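Local coordinates for pectate lyase 1 (Juniperus ashei, PDB 1PXZ), which cleaves pectate, an alpha-1,4-linked galacturonan, by elimination with low activity, and is the major allergen of Juniperus ashei pollen, at residues F109-H115 and T154-N160; V178-S182 and Y207-K211; A241-Y245 and A335-T339. All blocks are in the same frame, centred on the assembly; numbering follows the deposited sequence.

Interaction 1 (F109-H115 and T154-N160); sequences FMRKVSH and TMRNVTN
Met110 uses both of its main-chain polar groups on the neighbouring strand: its N donates to Thr154 O at 2.8 Å, and its O receives Arg156 N. Lys112 N then donates to Arg156 O, which also takes a CA-H...O contact from Arg111 CA. Strands 109-111 and 154-156 run parallel at 5° to each other. Beyond them the chain bends, and pairing resumes where Thr159 N reaches Val113 O. His115 N divides itself between Thr159 O and, weakly, Asn160 O. A water serves the bend, donating to Asn157 O at 2.7 Å and weakly to Val113 O. Phe109 to His115 lie opposite Thr154 to Asn160 one for one, a stacking of successive coils that is the signature of the right-handed parallel beta-helix of the pectate lyases. Met110 and Met155 lie side by side on the buried face, the CE of Met110 close against the CG of Met155, while the CG2 of Val158 packs on Met110 CB. The opposite face, which also carries Phe109 beside Thr154, is largely polar toward the bend. Ser114 OG and Thr159 OG1 share a hydrogen bond of 2.9 Å. An eclipsed last torsion (chi4 6°) folds the end of Lys112 back toward Asn157, and NZ donates to OD1 at 2.7 Å from 41° above the amide's carbonyl plane. This also leaves Lys112 NZ only 3.1 Å from Arg156 NH1, two donors that do not bond. Arg111 runs alongside Arg156 and sets its CG over one face of that guanidinium, where CG to NH1 measures 3.2 Å. At the far end, Asn160 CB sits over one face of the His115 imidazole, 3.9 Å from the ring centroid, while His115 ND1 is satisfied by the amide of Met33.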
loop_
_atom_site.group_PDB
_atom_site.type_symbol
_atom_site.label_atom_id
_atom_site.label_comp_id
_atom_site.label_asym_id
_atom_site.label_seq_id
_atom_site.Cartn_x
_atom_site.Cartn_y
_atom_site.Cartn_z
ATOM N N PHE A 109 7.068 -9.516 1.516
ATOM C CA PHE A 109 6.924 -9.491 2.958
ATOM C C PHE A 109 7.966 -8.565 3.571
ATOM O O PHE A 109 9.119 -8.540 3.170
ATOM C CB PHE A 109 7.077 -10.898 3.567
ATOM C CG PHE A 109 5.931 -11.843 3.230
ATOM C CD1 PHE A 109 5.802 -12.401 1.966
ATOM C CD2 PHE A 109 4.988 -12.163 4.191
ATOM C CE1 PHE A 109 4.762 -13.248 1.618
ATOM C CE2 PHE A 109 3.938 -13.005 3.865
ATOM C CZ PHE A 109 3.832 -13.546 2.602
ATOM N N MET A 110 7.533 -7.796 4.562
ATOM C CA MET A 110 8.467 -6.964 5.320
ATOM C C MET A 110 8.183 -7.162 6.805
ATOM O O MET A 110 7.019 -7.044 7.227
ATOM C CB MET A 110 8.326 -5.495 4.925
ATOM C CG MET A 110 8.899 -5.178 3.538
ATOM S SD MET A 110 7.998 -3.791 2.822
ATOM C CE MET A 110 6.485 -4.647 2.326
ATOM N N ARG A 111 9.219 -7.480 7.580
ATOM C CA ARG A 111 8.951 -7.728 9.004
ATOM C C ARG A 111 10.054 -7.103 9.850
ATOM O O ARG A 111 11.237 -7.391 9.684
ATOM C CB ARG A 111 8.822 -9.218 9.294
ATOM C CG ARG A 111 8.564 -9.528 10.761
ATOM C CD ARG A 111 9.320 -10.787 11.169
ATOM N NE ARG A 111 8.912 -11.943 10.388
ATOM C CZ ARG A 111 9.639 -13.030 10.160
ATOM N NH1 ARG A 111 10.860 -13.129 10.671
ATOM N NH2 ARG A 111 9.141 -14.017 9.424
ATOM N N LYS A 112 9.679 -6.209 10.757
ATOM C CA LYS A 112 10.689 -5.564 11.596
ATOM C C LYS A 112 11.808 -4.897 10.809
ATOM O O LYS A 112 12.993 -5.096 11.099
ATOM C CB LYS A 112 11.288 -6.589 12.570
ATOM C CG LYS A 112 10.274 -7.155 13.550
ATOM C CD LYS A 112 10.975 -8.028 14.584
ATOM C CE LYS A 112 10.139 -8.167 15.847
ATOM N NZ LYS A 112 8.795 -7.540 15.697
ATOM N N VAL A 113 11.433 -4.106 9.817
ATOM C CA VAL A 113 12.378 -3.350 9.001
ATOM C C VAL A 113 11.827 -1.943 8.790
ATOM O O VAL A 113 10.631 -1.725 9.024
ATOM C CB VAL A 113 12.633 -4.023 7.639
ATOM C CG1 VAL A 113 13.326 -5.371 7.810
ATOM C CG2 VAL A 113 11.333 -4.195 6.867
ATOM N N SER A 114 12.655 -1.019 8.345
ATOM C CA SER A 114 12.266 0.332 7.975
ATOM C C SER A 114 12.860 0.780 6.650
ATOM O O SER A 114 13.843 0.167 6.216
ATOM C CB SER A 114 12.786 1.356 9.010
ATOM O OG SER A 114 12.330 0.928 10.278
ATOM N N HIS A 115 12.263 1.836 6.109
ATOM C CA HIS A 115 12.800 2.474 4.907
ATOM C C HIS A 115 12.811 1.537 3.700
ATOM O O HIS A 115 13.864 1.202 3.150
ATOM C CB HIS A 115 14.212 3.056 5.155
ATOM C CG HIS A 115 14.146 4.157 6.182
ATOM N ND1 HIS A 115 13.684 5.420 5.892
ATOM C CD2 HIS A 115 14.453 4.161 7.500
ATOM C CE1 HIS A 115 13.721 6.169 6.985
ATOM N NE2 HIS A 115 14.185 5.426 7.975
ATOM N N THR A 154 2.914 -7.631 2.417
ATOM C CA THR A 154 2.573 -7.790 3.841
ATOM C C THR A 154 3.573 -7.039 4.704
ATOM O O THR A 154 4.767 -7.230 4.458
ATOM C CB THR A 154 2.572 -9.272 4.253
ATOM O OG1 THR A 154 1.549 -9.960 3.530
ATOM C CG2 THR A 154 2.245 -9.415 5.733
ATOM N N MET A 155 3.114 -6.231 5.654
ATOM C CA MET A 155 4.038 -5.501 6.528
ATOM C C MET A 155 3.720 -5.822 7.987
ATOM O O MET A 155 2.569 -5.655 8.404
ATOM C CB MET A 155 3.976 -3.989 6.298
ATOM C CG MET A 155 4.568 -3.555 4.953
ATOM S SD MET A 155 4.121 -1.827 4.583
ATOM C CE MET A 155 2.495 -2.185 3.894
ATOM N N ARG A 156 4.728 -6.294 8.723
ATOM C CA ARG A 156 4.581 -6.613 10.140
ATOM C C ARG A 156 5.645 -5.840 10.911
ATOM O O ARG A 156 6.838 -6.038 10.653
ATOM C CB ARG A 156 4.723 -8.107 10.380
ATOM C CG ARG A 156 4.504 -8.568 11.802
ATOM C CD ARG A 156 4.669 -10.074 11.910
ATOM N NE ARG A 156 5.647 -10.571 12.844
ATOM C CZ ARG A 156 6.641 -10.055 13.530
ATOM N NH1 ARG A 156 6.976 -8.771 13.479
ATOM N NH2 ARG A 156 7.366 -10.846 14.324
ATOM N N ASN A 157 5.227 -4.960 11.812
ATOM C CA ASN A 157 6.229 -4.199 12.554
ATOM C C ASN A 157 7.173 -3.439 11.632
ATOM O O ASN A 157 8.384 -3.492 11.823
ATOM C CB ASN A 157 7.052 -5.162 13.420
ATOM C CG ASN A 157 7.317 -4.541 14.783
ATOM O OD1 ASN A 157 7.340 -5.251 15.777
ATOM N ND2 ASN A 157 7.496 -3.225 14.791
ATOM N N VAL A 158 6.610 -2.740 10.649
ATOM C CA VAL A 158 7.371 -1.929 9.705
ATOM C C VAL A 158 7.206 -0.439 9.928
ATOM O O VAL A 158 6.095 0.040 10.197
ATOM C CB VAL A 158 6.908 -2.261 8.258
ATOM C CG1 VAL A 158 7.558 -1.308 7.275
ATOM C CG2 VAL A 158 7.230 -3.715 7.957
ATOM N N THR A 159 8.275 0.358 9.823
ATOM C CA THR A 159 8.052 1.811 9.897
ATOM C C THR A 159 8.722 2.487 8.716
ATOM O O THR A 159 9.750 2.039 8.181
ATOM C CB THR A 159 8.549 2.446 11.211
ATOM O OG1 THR A 159 9.981 2.356 11.237
ATOM C CG2 THR A 159 8.051 1.699 12.437
ATOM N N ASN A 160 8.126 3.581 8.265
ATOM C CA ASN A 160 8.724 4.359 7.186
ATOM C C ASN A 160 8.724 3.508 5.923
ATOM O O ASN A 160 9.770 3.049 5.484
ATOM C CB ASN A 160 10.153 4.797 7.535
ATOM C CG ASN A 160 10.129 5.834 8.645
ATOM O OD1 ASN A 160 9.271 6.717 8.623
ATOM N ND2 ASN A 160 11.044 5.724 9.591
HETATM O O HOH W 1 10.090 -1.443 12.464
#

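Interaction 2 (V178-S182 and Y207-K211); sequences VTLGS and YDDDK
The turn that leaves strand 174-179 of the beta-helix meets, through this contact, a short 3-10 segment in the loop between strands 198-201 and 214-218. Its polar link is a single direct bond: Gly181 N donates to Asp210 OD1 at 3.0 Å, nearly straight at 169°, with the hydrogen arriving close to the axis of the carboxylate C-O bond. Leu180 and Gly181 both have left-handed backbone angles, and this tight turn leaves the Gly181 N-H facing Asp210. Asp210 OD1 has a second donor, a water 3.1 Å away that in turn accepts weakly from Ser182 N. Within the turn, Ser182 OG donates to Thr179 O at 2.7 Å and accepts the amide of Val158 from the adjoining coil, which is consistent with a well-defined shape for the loop. Beside this polar link, the CD1 branch of Leu180 reaches the Tyr207 ring obliquely, 3.3 Å from CZ; the tyrosine is poorly ordered, and that packing is accordingly less certain. Asp210 itself is buried, and two donors on one carboxylate oxygen would be expected to favour its ionised form, which would strengthen the bond from the glycine amide.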
loop_
_atom_site.group_PDB
_atom_site.type_symbol
_atom_site.label_atom_id
_atom_site.label_comp_id
_atom_site.label_asym_id
_atom_site.label_seq_id
_atom_site.Cartn_x
_atom_site.Cartn_y
_atom_site.Cartn_z
ATOM N N VAL A 178 -1.290 -4.536 6.621
ATOM C CA VAL A 178 -0.401 -3.763 7.497
ATOM C C VAL A 178 -0.764 -4.100 8.930
ATOM O O VAL A 178 -1.918 -3.914 9.322
ATOM C CB VAL A 178 -0.545 -2.268 7.214
ATOM C CG1 VAL A 178 0.344 -1.424 8.126
ATOM C CG2 VAL A 178 -0.210 -1.965 5.759
ATOM N N THR A 179 0.145 -4.647 9.714
ATOM C CA THR A 179 -0.145 -5.137 11.039
ATOM C C THR A 179 1.003 -4.942 12.025
ATOM O O THR A 179 2.121 -4.586 11.661
ATOM C CB THR A 179 -0.403 -6.666 11.050
ATOM O OG1 THR A 179 0.809 -7.312 10.626
ATOM C CG2 THR A 179 -1.478 -7.099 10.078
ATOM N N LEU A 180 0.672 -5.230 13.282
ATOM C CA LEU A 180 1.607 -5.324 14.378
ATOM C C LEU A 180 2.482 -4.100 14.567
ATOM O O LEU A 180 3.710 -4.211 14.480
ATOM C CB LEU A 180 2.563 -6.528 14.193
ATOM C CG LEU A 180 3.404 -6.847 15.435
ATOM C CD1 LEU A 180 2.486 -7.235 16.589
ATOM C CD2 LEU A 180 4.428 -7.947 15.179
ATOM N N GLY A 181 1.897 -2.941 14.851
ATOM C CA GLY A 181 2.750 -1.813 15.181
ATOM C C GLY A 181 3.396 -1.124 14.007
ATOM O O GLY A 181 4.325 -0.332 14.153
ATOM N N SER A 182 2.913 -1.399 12.795
ATOM C CA SER A 182 3.449 -0.684 11.638
ATOM C C SER A 182 2.954 0.749 11.637
ATOM O O SER A 182 1.816 1.008 12.033
ATOM C CB SER A 182 3.032 -1.360 10.323
ATOM O OG SER A 182 3.550 -2.693 10.307
ATOM N N TYR A 207 -5.284 -6.548 19.148
ATOM C CA TYR A 207 -4.035 -5.796 19.192
ATOM C C TYR A 207 -4.208 -4.289 19.293
ATOM O O TYR A 207 -4.056 -3.558 18.302
ATOM C CB TYR A 207 -3.190 -6.114 17.944
ATOM C CG TYR A 207 -1.738 -5.741 18.157
ATOM C CD1 TYR A 207 -0.892 -6.575 18.877
ATOM C CD2 TYR A 207 -1.225 -4.561 17.636
ATOM C CE1 TYR A 207 0.435 -6.231 19.070
ATOM C CE2 TYR A 207 0.098 -4.211 17.830
ATOM C CZ TYR A 207 0.922 -5.050 18.551
ATOM O OH TYR A 207 2.242 -4.706 18.746
ATOM N N ASP A 208 -4.503 -3.780 20.488
ATOM C CA ASP A 208 -4.699 -2.331 20.621
ATOM C C ASP A 208 -3.399 -1.562 20.502
ATOM O O ASP A 208 -3.349 -0.323 20.520
ATOM C CB ASP A 208 -5.406 -2.045 21.951
ATOM C CG ASP A 208 -5.170 -3.184 22.930
ATOM O OD1 ASP A 208 -5.634 -4.311 22.651
ATOM O OD2 ASP A 208 -4.513 -2.937 23.962
ATOM N N ASP A 209 -2.258 -2.245 20.345
ATOM C CA ASP A 209 -1.048 -1.417 20.163
ATOM C C ASP A 209 -1.016 -0.782 18.778
ATOM O O ASP A 209 -0.201 0.086 18.458
ATOM C CB ASP A 209 0.194 -2.250 20.471
ATOM C CG ASP A 209 0.459 -2.288 21.971
ATOM O OD1 ASP A 209 -0.249 -1.575 22.718
ATOM O OD2 ASP A 209 1.367 -3.032 22.398
ATOM N N ASP A 210 -1.948 -1.175 17.908
ATOM C CA ASP A 210 -2.130 -0.495 16.634
ATOM C C ASP A 210 -2.717 0.897 16.823
ATOM O O ASP A 210 -2.870 1.625 15.836
ATOM C CB ASP A 210 -3.030 -1.329 15.717
ATOM C CG ASP A 210 -2.255 -2.489 15.109
ATOM O OD1 ASP A 210 -1.007 -2.371 15.023
ATOM O OD2 ASP A 210 -2.926 -3.478 14.741
ATOM N N LYS A 211 -3.047 1.299 18.056
ATOM C CA LYS A 211 -3.526 2.665 18.271
ATOM C C LYS A 211 -2.530 3.726 17.805
ATOM O O LYS A 211 -2.960 4.847 17.500
ATOM C CB LYS A 211 -3.891 2.910 19.746
ATOM C CG LYS A 211 -5.254 2.294 20.069
ATOM C CD LYS A 211 -5.672 2.549 21.507
ATOM C CE LYS A 211 -6.421 1.359 22.085
ATOM N NZ LYS A 211 -7.633 1.787 22.841
HETATM O O HOH W 2 -0.118 -1.835 12.084
#

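Interaction 3 (A241-Y245 and A335-T339); sequences ANNNY and APQLT
With chi1 at 55°, Thr339 carries OG1 between its own backbone N and carbonyl carbon, turned back toward the helix, and holds CG2 out against the chain of Asn242, 3.5 Å from its O. Asn244 has chi1 at -164°, which sends its amide across Thr339 and Pro336 at about a right angle. The CB of Asn244 comes within 3.3 Å of Thr339 OG1, and its OD1 lies 3.8 Å from Pro336 CG. The Thr339 hydroxyl has its own partner: OG1 donates to Ala335 O at 2.8 Å, satisfying a carbonyl whose bond from Thr339 N is weak, where the chain leaves helix 335-338. Ala335 presses its CB on Asn243 O (3.5 Å), and Leu338 lays CD1 on the side chain of Asn242, 4.0 Å from its CB. The two segments meet by van der Waals packing, and the ND2 of Asn244 donates instead to Gln221 OE1. A short C-terminal helix packs on the outside of the parallel beta-helix, where strands 237-241 and 244-245 meet at a corner. Strand 244-245 is flanked by 221-222 and 267-269, and segment 335-339 lies over all three, Thr339 touching Gln221 and Ala335 touching Ser267; Leu338 O accepts from Asn2 ND2.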
loop_
_atom_site.group_PDB
_atom_site.type_symbol
_atom_site.label_atom_id
_atom_site.label_comp_id
_atom_site.label_asym_id
_atom_site.label_seq_id
_atom_site.Cartn_x
_atom_site.Cartn_y
_atom_site.Cartn_z
ATOM N N ALA A 241 -7.083 10.263 1.091
ATOM C CA ALA A 241 -7.164 11.537 0.391
ATOM C C ALA A 241 -7.029 11.479 -1.123
ATOM O O ALA A 241 -6.069 10.875 -1.615
ATOM C CB ALA A 241 -6.028 12.435 0.917
ATOM N N ASN A 242 -7.914 12.108 -1.882
ATOM C CA ASN A 242 -7.827 12.226 -3.334
ATOM C C ASN A 242 -7.627 10.870 -4.025
ATOM O O ASN A 242 -6.816 10.725 -4.945
ATOM C CB ASN A 242 -6.709 13.184 -3.709
ATOM C CG ASN A 242 -7.177 14.628 -3.625
ATOM O OD1 ASN A 242 -8.368 14.964 -3.606
ATOM N ND2 ASN A 242 -6.189 15.491 -3.591
ATOM N N ASN A 243 -8.412 9.889 -3.567
ATOM C CA ASN A 243 -8.469 8.611 -4.278
ATOM C C ASN A 243 -9.722 8.539 -5.148
ATOM O O ASN A 243 -10.683 9.246 -4.858
ATOM C CB ASN A 243 -8.505 7.452 -3.292
ATOM C CG ASN A 243 -7.445 7.509 -2.210
ATOM O OD1 ASN A 243 -7.637 7.990 -1.088
ATOM N ND2 ASN A 243 -6.290 6.967 -2.576
ATOM N N ASN A 244 -9.732 7.691 -6.168
ATOM C CA ASN A 244 -10.879 7.553 -7.077
ATOM C C ASN A 244 -11.497 6.178 -6.945
ATOM O O ASN A 244 -10.792 5.164 -7.079
ATOM C CB ASN A 244 -10.387 7.810 -8.504
ATOM C CG ASN A 244 -11.479 8.086 -9.507
ATOM O OD1 ASN A 244 -12.521 8.653 -9.172
ATOM N ND2 ASN A 244 -11.280 7.699 -10.762
ATOM N N TYR A 245 -12.796 6.067 -6.668
ATOM C CA TYR A 245 -13.407 4.777 -6.418
ATOM C C TYR A 245 -14.445 4.438 -7.501
ATOM O O TYR A 245 -15.412 5.180 -7.658
ATOM C CB TYR A 245 -14.108 4.710 -5.057
ATOM C CG TYR A 245 -13.252 4.772 -3.815
ATOM C CD1 TYR A 245 -12.730 6.020 -3.427
ATOM C CD2 TYR A 245 -12.963 3.661 -3.040
ATOM C CE1 TYR A 245 -11.947 6.105 -2.293
ATOM C CE2 TYR A 245 -12.180 3.735 -1.890
ATOM C CZ TYR A 245 -11.681 4.984 -1.546
ATOM O OH TYR A 245 -10.889 5.112 -0.419
ATOM N N ALA A 335 -10.374 14.246 -8.167
ATOM C CA ALA A 335 -9.739 12.947 -7.947
ATOM C C ALA A 335 -9.562 12.142 -9.218
ATOM O O ALA A 335 -8.495 11.525 -9.372
ATOM C CB ALA A 335 -10.508 12.127 -6.909
ATOM N N PRO A 336 -10.509 12.073 -10.129
ATOM C CA PRO A 336 -10.212 11.378 -11.391
ATOM C C PRO A 336 -8.985 11.940 -12.083
ATOM O O PRO A 336 -8.158 11.179 -12.609
ATOM C CB PRO A 336 -11.473 11.622 -12.234
ATOM C CG PRO A 336 -12.562 11.810 -11.219
ATOM C CD PRO A 336 -11.907 12.528 -10.073
ATOM N N GLN A 337 -8.811 13.254 -12.117
ATOM C CA GLN A 337 -7.619 13.793 -12.782
ATOM C C GLN A 337 -6.334 13.472 -12.020
ATOM O O GLN A 337 -5.289 13.218 -12.631
ATOM C CB GLN A 337 -7.716 15.315 -12.943
ATOM C CG GLN A 337 -8.359 15.774 -14.238
ATOM C CD GLN A 337 -7.771 15.109 -15.468
ATOM O OE1 GLN A 337 -6.787 15.592 -16.029
ATOM N NE2 GLN A 337 -8.374 13.998 -15.883
ATOM N N LEU A 338 -6.438 13.507 -10.694
ATOM C CA LEU A 338 -5.244 13.332 -9.854
ATOM C C LEU A 338 -4.772 11.886 -9.854
ATOM O O LEU A 338 -3.632 11.620 -9.458
ATOM C CB LEU A 338 -5.516 13.778 -8.404
ATOM C CG LEU A 338 -5.756 15.278 -8.228
ATOM C CD1 LEU A 338 -6.322 15.582 -6.846
ATOM C CD2 LEU A 338 -4.490 16.086 -8.459
ATOM N N THR A 339 -5.649 10.974 -10.286
ATOM C CA THR A 339 -5.344 9.550 -10.259
ATOM C C THR A 339 -5.213 8.986 -11.673
ATOM O O THR A 339 -5.189 7.758 -11.821
ATOM C CB THR A 339 -6.405 8.722 -9.518
ATOM O OG1 THR A 339 -7.706 8.963 -10.087
ATOM C CG2 THR A 339 -6.546 9.113 -8.045
#

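Overall arrangement
Interactions 1 and 2 form a continuous patch of the beta-helix, their centres 12 Å apart. Strands 153-156 and 174-179 are neighbours in one sheet, and Met155 O of interaction 1 lies 2.9 Å from Thr179 N of interaction 2, a probable hydrogen bond. The same region lies beside the calcium site inferred from relatives: the side chain of Thr154 is about 4 Å from that of Asp177 and about 6 Å from that of Asp149, while Thr179 follows Asp177 two residues later on the same strand. Interaction 3 stands apart, its centre 27 Å from both others and its nearest atoms about 14 Å away, joining a C-terminal helix to later coils far from that site.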